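Local coordinates for possible flavin reductase (Haemophilus somnus 129PT, PDB 2R0X), which probably binds FMN and may use NADPH to reduce flavins, as a split-barrel flavin reductase, at residues A[148-152]-A[153-157]; A[123-127]-A[128-132]. All coordinates share one frame; numbering follows the deposited sequence.

Interaction 1 of 2, residues A[148-152]-A[153-157]; sequences LVYRN and RVYHS. With SO4 (sulfate ion), chain G; ACT (acetate ion), chain D.
Val149 and His156 form a hydrogen-bonded antiparallel pair, and Arg151 with Val154 forms the next one, where the chain reverses. Arg151 N gives a straight bond to Val154 O (3.0 Å), Val154 N answers to Arg151 O, and Val149 N reaches His156 O; the return bond, from His156 N to Val149 O, is weak.

Among the polar side chains, the imidazole of His156 bonds at both nitrogens. Its CG lies beside the backbone N (chi1 -53°), which swings the ring along the neighbouring strand, and NE2 donates to Arg151 O at 2.9 Å with the acceptor in the ring plane. Arg151 O is thus gripped twice, by Val154 N and His156 NE2 arriving from opposite faces of its carbonyl plane. At the other nitrogen, His156 ND1 donates to sulfate O2 (2.8 Å), and Ser157 N holds sulfate O1, so the ring is pinned at both ends.

Apolar contacts occupy the opposite face of the hairpin. The Leu148 methyl CD1 meets Tyr155 CD1 at 3.7 Å, and Tyr155 CE1 approaches Tyr150 CD1 at 3.8 Å, the two rings inclined at 49°. Tyrosine serves here because its ring packs while its hydroxyl finds polar company: a water joins Tyr150 OH to Arg153 O, and Tyr155 OH bonds to Asn82 and Ser81. Arg153 reaches past the turn to Asp10 and an acetate, whereas in the conformer given Arg151 NE bonds to Gln14 O and the guanidinium reaches the second subunit.

Asn152 and Arg153, both with positive phi, occupy the two central positions of a type I' turn, for which asparagine is well suited; the whole is a tight two-residue beta hairpin.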
loop_
_atom_site.group_PDB
_atom_site.type_symbol
_atom_site.label_atom_id
_atom_site.label_comp_id
_atom_site.label_asym_id
_atom_site.label_seq_id
_atom_site.Cartn_x
_atom_site.Cartn_y
_atom_site.Cartn_z
ATOM N N LEU A 148 -11.188 5.036 7.681
ATOM C CA LEU A 148 -11.956 4.471 6.580
ATOM C C LEU A 148 -11.126 3.378 5.903
ATOM O O LEU A 148 -9.996 3.594 5.500
ATOM C CB LEU A 148 -12.258 5.546 5.540
ATOM C CG LEU A 148 -13.249 5.170 4.464
ATOM C CD1 LEU A 148 -14.636 4.802 5.026
ATOM C CD2 LEU A 148 -13.375 6.286 3.432
ATOM N N VAL A 149 -11.762 2.240 5.683
ATOM C CA VAL A 149 -11.153 1.103 4.993
ATOM C C VAL A 149 -12.092 0.628 3.910
ATOM O O VAL A 149 -13.305 0.590 4.136
ATOM C CB VAL A 149 -10.727 -0.007 5.981
ATOM C CG1 VAL A 149 -10.383 -1.340 5.294
ATOM C CG2 VAL A 149 -9.548 0.468 6.852
ATOM N N TYR A 150 -11.515 0.263 2.770
ATOM C CA TYR A 150 -12.271 -0.226 1.602
ATOM C C TYR A 150 -11.923 -1.724 1.407
ATOM O O TYR A 150 -10.752 -2.087 1.378
ATOM C CB TYR A 150 -11.870 0.583 0.385
ATOM C CG TYR A 150 -12.645 0.363 -0.883
ATOM C CD1 TYR A 150 -14.008 0.567 -0.939
ATOM C CD2 TYR A 150 -11.986 -0.060 -2.044
ATOM C CE1 TYR A 150 -14.707 0.369 -2.131
ATOM C CE2 TYR A 150 -12.664 -0.235 -3.222
ATOM C CZ TYR A 150 -14.011 -0.016 -3.284
ATOM O OH TYR A 150 -14.649 -0.213 -4.511
ATOM N N ARG A 151 -12.949 -2.560 1.356
ATOM C CA ARG A 151 -12.764 -3.991 1.154
ATOM C C ARG A 151 -14.094 -4.552 0.636
ATOM O O ARG A 151 -15.163 -4.160 1.069
ATOM C CB ARG A 151 -12.353 -4.723 2.444
ATOM C CG ARG A 151 -11.889 -6.134 2.127
ATOM C CD ARG A 151 -11.806 -7.012 3.318
ATOM N NE ARG A 151 -11.662 -8.383 2.831
ATOM C CZ ARG A 151 -12.301 -9.447 3.302
ATOM N NH1 ARG A 151 -13.054 -9.349 4.387
ATOM N NH2 ARG A 151 -12.158 -10.619 2.692
ATOM N N ASN A 152 -13.998 -5.519 -0.263
ATOM C CA ASN A 152 -15.181 -6.149 -0.865
ATOM C C ASN A 152 -16.109 -5.121 -1.495
ATOM O O ASN A 152 -17.319 -5.262 -1.513
ATOM C CB ASN A 152 -15.900 -7.053 0.127
ATOM C CG ASN A 152 -15.031 -8.156 0.656
ATOM O OD1 ASN A 152 -14.883 -8.261 1.850
ATOM N ND2 ASN A 152 -14.448 -8.947 -0.209
ATOM N N ARG A 153 -15.482 -4.052 -1.983
ATOM C CA ARG A 153 -16.144 -2.986 -2.714
ATOM C C ARG A 153 -17.113 -2.171 -1.864
ATOM O O ARG A 153 -17.960 -1.451 -2.424
ATOM C CB ARG A 153 -16.767 -3.486 -4.035
ATOM C CG ARG A 153 -15.748 -4.088 -4.967
ATOM C CD ARG A 153 -16.398 -4.504 -6.260
ATOM N NE ARG A 153 -15.417 -4.955 -7.238
ATOM C CZ ARG A 153 -15.061 -6.219 -7.460
ATOM N NH1 ARG A 153 -15.558 -7.196 -6.744
ATOM N NH2 ARG A 153 -14.162 -6.502 -8.400
ATOM N N VAL A 154 -16.961 -2.232 -0.532
ATOM C CA VAL A 154 -17.762 -1.424 0.389
ATOM C C VAL A 154 -16.820 -0.857 1.468
ATOM O O VAL A 154 -15.637 -1.233 1.574
ATOM C CB VAL A 154 -18.935 -2.194 1.031
ATOM C CG1 VAL A 154 -19.892 -2.760 -0.033
ATOM C CG2 VAL A 154 -18.392 -3.270 1.936
ATOM N N TYR A 155 -17.344 0.109 2.225
ATOM C CA TYR A 155 -16.586 0.775 3.254
ATOM C C TYR A 155 -16.768 0.164 4.628
ATOM O O TYR A 155 -17.780 -0.480 4.930
ATOM C CB TYR A 155 -16.959 2.254 3.243
ATOM C CG TYR A 155 -16.547 2.999 2.019
ATOM C CD1 TYR A 155 -15.209 3.237 1.734
ATOM C CD2 TYR A 155 -17.480 3.564 1.182
ATOM C CE1 TYR A 155 -14.820 3.965 0.628
ATOM C CE2 TYR A 155 -17.088 4.322 0.092
ATOM C CZ TYR A 155 -15.767 4.529 -0.180
ATOM O OH TYR A 155 -15.403 5.285 -1.288
ATOM N N HIS A 156 -15.761 0.421 5.468
ATOM C CA HIS A 156 -15.610 -0.137 6.780
ATOM C C HIS A 156 -14.960 0.892 7.679
ATOM O O HIS A 156 -14.257 1.775 7.202
ATOM C CB HIS A 156 -14.698 -1.384 6.734
ATOM C CG HIS A 156 -15.155 -2.380 5.729
ATOM N ND1 HIS A 156 -16.098 -3.344 5.979
ATOM C CD2 HIS A 156 -14.806 -2.520 4.433
ATOM C CE1 HIS A 156 -16.295 -4.060 4.877
ATOM N NE2 HIS A 156 -15.537 -3.554 3.914
ATOM N N SER A 157 -15.185 0.717 8.982
ATOM C CA SER A 157 -14.578 1.550 10.021
ATOM C C SER A 157 -13.605 0.702 10.813
ATOM O O SER A 157 -13.978 -0.352 11.360
ATOM C CB SER A 157 -15.685 2.083 10.934
ATOM O OG SER A 157 -15.147 2.842 12.009
HETATM S S SO4 G . -17.313 -2.839 9.615
HETATM O O1 SO4 G . -16.133 -2.011 9.700
HETATM O O2 SO4 G . -17.184 -3.856 8.554
HETATM O O3 SO4 G . -18.519 -2.073 9.285
HETATM O O4 SO4 G . -17.481 -3.662 10.828
HETATM C C ACT D . -13.564 -3.420 -10.226
HETATM O O ACT D . -12.920 -3.626 -9.179
HETATM O OXT ACT D . -13.612 -2.234 -10.599
HETATM C CH3 ACT D . -14.233 -4.520 -10.996
HETATM O O HOH W 1 -17.321 0.019 -4.695
#

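Interaction 2 of 2, residues A[123-127]-A[128-132]; sequences IKHVG and THDIL. With EDO (1,2-ethanediol), chain J; ACT (acetate ion), chain B.
His125 and Asp130 face each other across a non-hydrogen-bonded antiparallel pair and supply the bond that the backbone lacks there. His125 ND1 donates to Asp130 OD1 at 2.8 Å, almost straight (172°); the oxygen lies in the imidazole plane, yet the ring meets the carboxylate from above its plane. Asp130 is buried, and its other oxygen, OD2, bonds to Tyr59 OH, so each oxygen accepts a bond.

The close-packed part runs along the paired strands. Lys124 and Ile131 exchange two backbone bonds, N to O and O to N, each 2.9 Å long. Beta-branched residues suit these extended strands: Ile123 CG2, anti to the backbone N, is carried against Asp130 OD2, while Ile123 CG1 lies beside Leu132 CD2 at 3.8 Å. On the other face Val126 CG2 touches Ile131 CD1, also at 3.8 Å. The turn is closed firmly, Val126 N giving to His129 O at 2.7 Å and His129 N returning to Val126 O. Gly127 takes the second position of this type II' turn, its positive phi easy for glycine, and Thr128 the third. Thr128 OG1 and His129 ND1 are hydrogen-bonded, which sets the imidazole so that His129 NE2 donates to an acetate.

The outward side is looser. His125 NE2 meets ethanediol O1 at 2.9 Å, a water lies between Gly127 O and Asp130 OD1, 2.7 Å from each, and on the Ile131 face Lys124 bends at chi2 (-64°), leading its amine away.

Beyond the hairpin, strand 46-53 flanks strand 129-141: Asp130 and Leu132 share backbone bonds with Ile52 and Val50, and Leu132 packs on Ile52. Val41 and Ile133 of the second subunit contact Val126 and Ile131, while its Thr42 bonds to Thr128 OG1.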
loop_
_atom_site.group_PDB
_atom_site.type_symbol
_atom_site.label_atom_id
_atom_site.label_comp_id
_atom_site.label_asym_id
_atom_site.label_seq_id
_atom_site.Cartn_x
_atom_site.Cartn_y
_atom_site.Cartn_z
ATOM N N ILE A 123 9.881 9.948 -10.042
ATOM C CA ILE A 123 8.759 9.308 -10.698
ATOM C C ILE A 123 9.280 8.134 -11.482
ATOM O O ILE A 123 10.239 8.290 -12.247
ATOM C CB ILE A 123 7.994 10.310 -11.602
ATOM C CG1 ILE A 123 7.481 11.522 -10.791
ATOM C CG2 ILE A 123 6.858 9.640 -12.355
ATOM C CD1 ILE A 123 6.750 12.617 -11.604
ATOM N N LYS A 124 8.661 6.967 -11.273
ATOM C CA LYS A 124 8.997 5.769 -12.034
ATOM C C LYS A 124 7.796 5.337 -12.868
ATOM O O LYS A 124 6.692 5.320 -12.386
ATOM C CB LYS A 124 9.443 4.651 -11.105
ATOM C CG LYS A 124 10.662 4.977 -10.229
ATOM C CD LYS A 124 11.964 5.240 -11.009
ATOM C CE LYS A 124 13.164 5.444 -10.099
ATOM N NZ LYS A 124 14.345 5.739 -10.923
ATOM N N HIS A 125 8.035 4.973 -14.117
ATOM C CA HIS A 125 6.961 4.548 -14.979
ATOM C C HIS A 125 6.746 3.030 -14.899
ATOM O O HIS A 125 7.689 2.265 -15.055
ATOM C CB HIS A 125 7.264 4.924 -16.436
ATOM C CG HIS A 125 7.533 6.371 -16.666
ATOM N ND1 HIS A 125 6.694 7.365 -16.229
ATOM C CD2 HIS A 125 8.556 7.004 -17.310
ATOM C CE1 HIS A 125 7.172 8.547 -16.591
ATOM N NE2 HIS A 125 8.295 8.355 -17.260
ATOM N N VAL A 126 5.486 2.630 -14.712
ATOM C CA VAL A 126 5.098 1.234 -14.729
ATOM C C VAL A 126 3.868 1.068 -15.627
ATOM O O VAL A 126 2.734 0.885 -15.170
ATOM C CB VAL A 126 4.811 0.692 -13.306
ATOM C CG1 VAL A 126 4.626 -0.867 -13.330
ATOM C CG2 VAL A 126 5.962 1.042 -12.366
ATOM N N GLY A 127 4.103 1.203 -16.929
ATOM C CA GLY A 127 3.030 1.090 -17.895
ATOM C C GLY A 127 1.989 2.198 -17.797
ATOM O O GLY A 127 2.310 3.359 -17.966
ATOM N N THR A 128 0.735 1.815 -17.570
ATOM C CA THR A 128 -0.343 2.796 -17.470
ATOM C C THR A 128 -0.286 3.612 -16.168
ATOM O O THR A 128 -1.026 4.581 -16.046
ATOM C CB THR A 128 -1.714 2.147 -17.543
ATOM O OG1 THR A 128 -1.817 1.210 -16.482
ATOM C CG2 THR A 128 -1.927 1.477 -18.897
ATOM N N HIS A 129 0.534 3.199 -15.209
ATOM C CA HIS A 129 0.652 3.915 -13.949
ATOM C C HIS A 129 2.079 4.360 -13.740
ATOM O O HIS A 129 3.044 3.795 -14.285
ATOM C CB HIS A 129 0.176 3.041 -12.762
ATOM C CG HIS A 129 -1.287 2.837 -12.748
ATOM N ND1 HIS A 129 -1.962 2.138 -13.722
ATOM C CD2 HIS A 129 -2.216 3.237 -11.860
ATOM C CE1 HIS A 129 -3.256 2.113 -13.422
ATOM N NE2 HIS A 129 -3.435 2.806 -12.320
ATOM N N ASP A 130 2.212 5.363 -12.888
ATOM C CA ASP A 130 3.511 5.770 -12.378
ATOM C C ASP A 130 3.505 5.561 -10.850
ATOM O O ASP A 130 2.466 5.595 -10.188
ATOM C CB ASP A 130 3.804 7.252 -12.621
ATOM C CG ASP A 130 4.253 7.602 -14.009
ATOM O OD1 ASP A 130 4.388 6.731 -14.855
ATOM O OD2 ASP A 130 4.492 8.825 -14.229
ATOM N N ILE A 131 4.709 5.358 -10.330
ATOM C CA ILE A 131 4.978 5.372 -8.905
ATOM C C ILE A 131 5.618 6.727 -8.572
ATOM O O ILE A 131 6.662 7.093 -9.124
ATOM C CB ILE A 131 5.907 4.254 -8.457
ATOM C CG1 ILE A 131 5.367 2.898 -8.900
ATOM C CG2 ILE A 131 6.123 4.268 -6.929
ATOM C CD1 ILE A 131 6.389 1.747 -8.688
ATOM N N LEU A 132 4.955 7.480 -7.696
ATOM C CA LEU A 132 5.445 8.745 -7.188
ATOM C C LEU A 132 6.134 8.471 -5.856
ATOM O O LEU A 132 5.503 8.017 -4.919
ATOM C CB LEU A 132 4.313 9.746 -7.025
ATOM C CG LEU A 132 3.360 9.934 -8.157
ATOM C CD1 LEU A 132 2.211 10.877 -7.826
ATOM C CD2 LEU A 132 4.077 10.407 -9.407
HETATM C C1 EDO J . 10.649 11.327 -18.242
HETATM O O1 EDO J . 9.665 10.420 -18.728
HETATM C C2 EDO J . 11.430 10.636 -17.171
HETATM O O2 EDO J . 10.567 10.396 -16.059
HETATM C C ACT B . -6.642 3.990 -11.710
HETATM O O ACT B . -5.914 3.641 -10.755
HETATM O OXT ACT B . -6.705 3.213 -12.683
HETATM C CH3 ACT B . -7.354 5.304 -11.723
HETATM O O HOH W 2 3.283 5.721 -17.109
#

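In the fold
Following the chain from the N terminus, strand 114-126 reaches interaction 2 first, which closes the tight turn into strand 129-141; that strand then runs on through the sheet before a loop leads to strand 148-151, where interaction 1 turns the chain back toward its C terminus. The two hairpins are in series, neither nested nor crossed, with centres 26 Å apart. Both belong to the same curled antiparallel sheet: interaction 2 joins the strands paired with 67-72 and 46-53, whereas interaction 1 adds the C-terminal strand to 148-151, itself paired with 17-25. Each also lies against the second subunit.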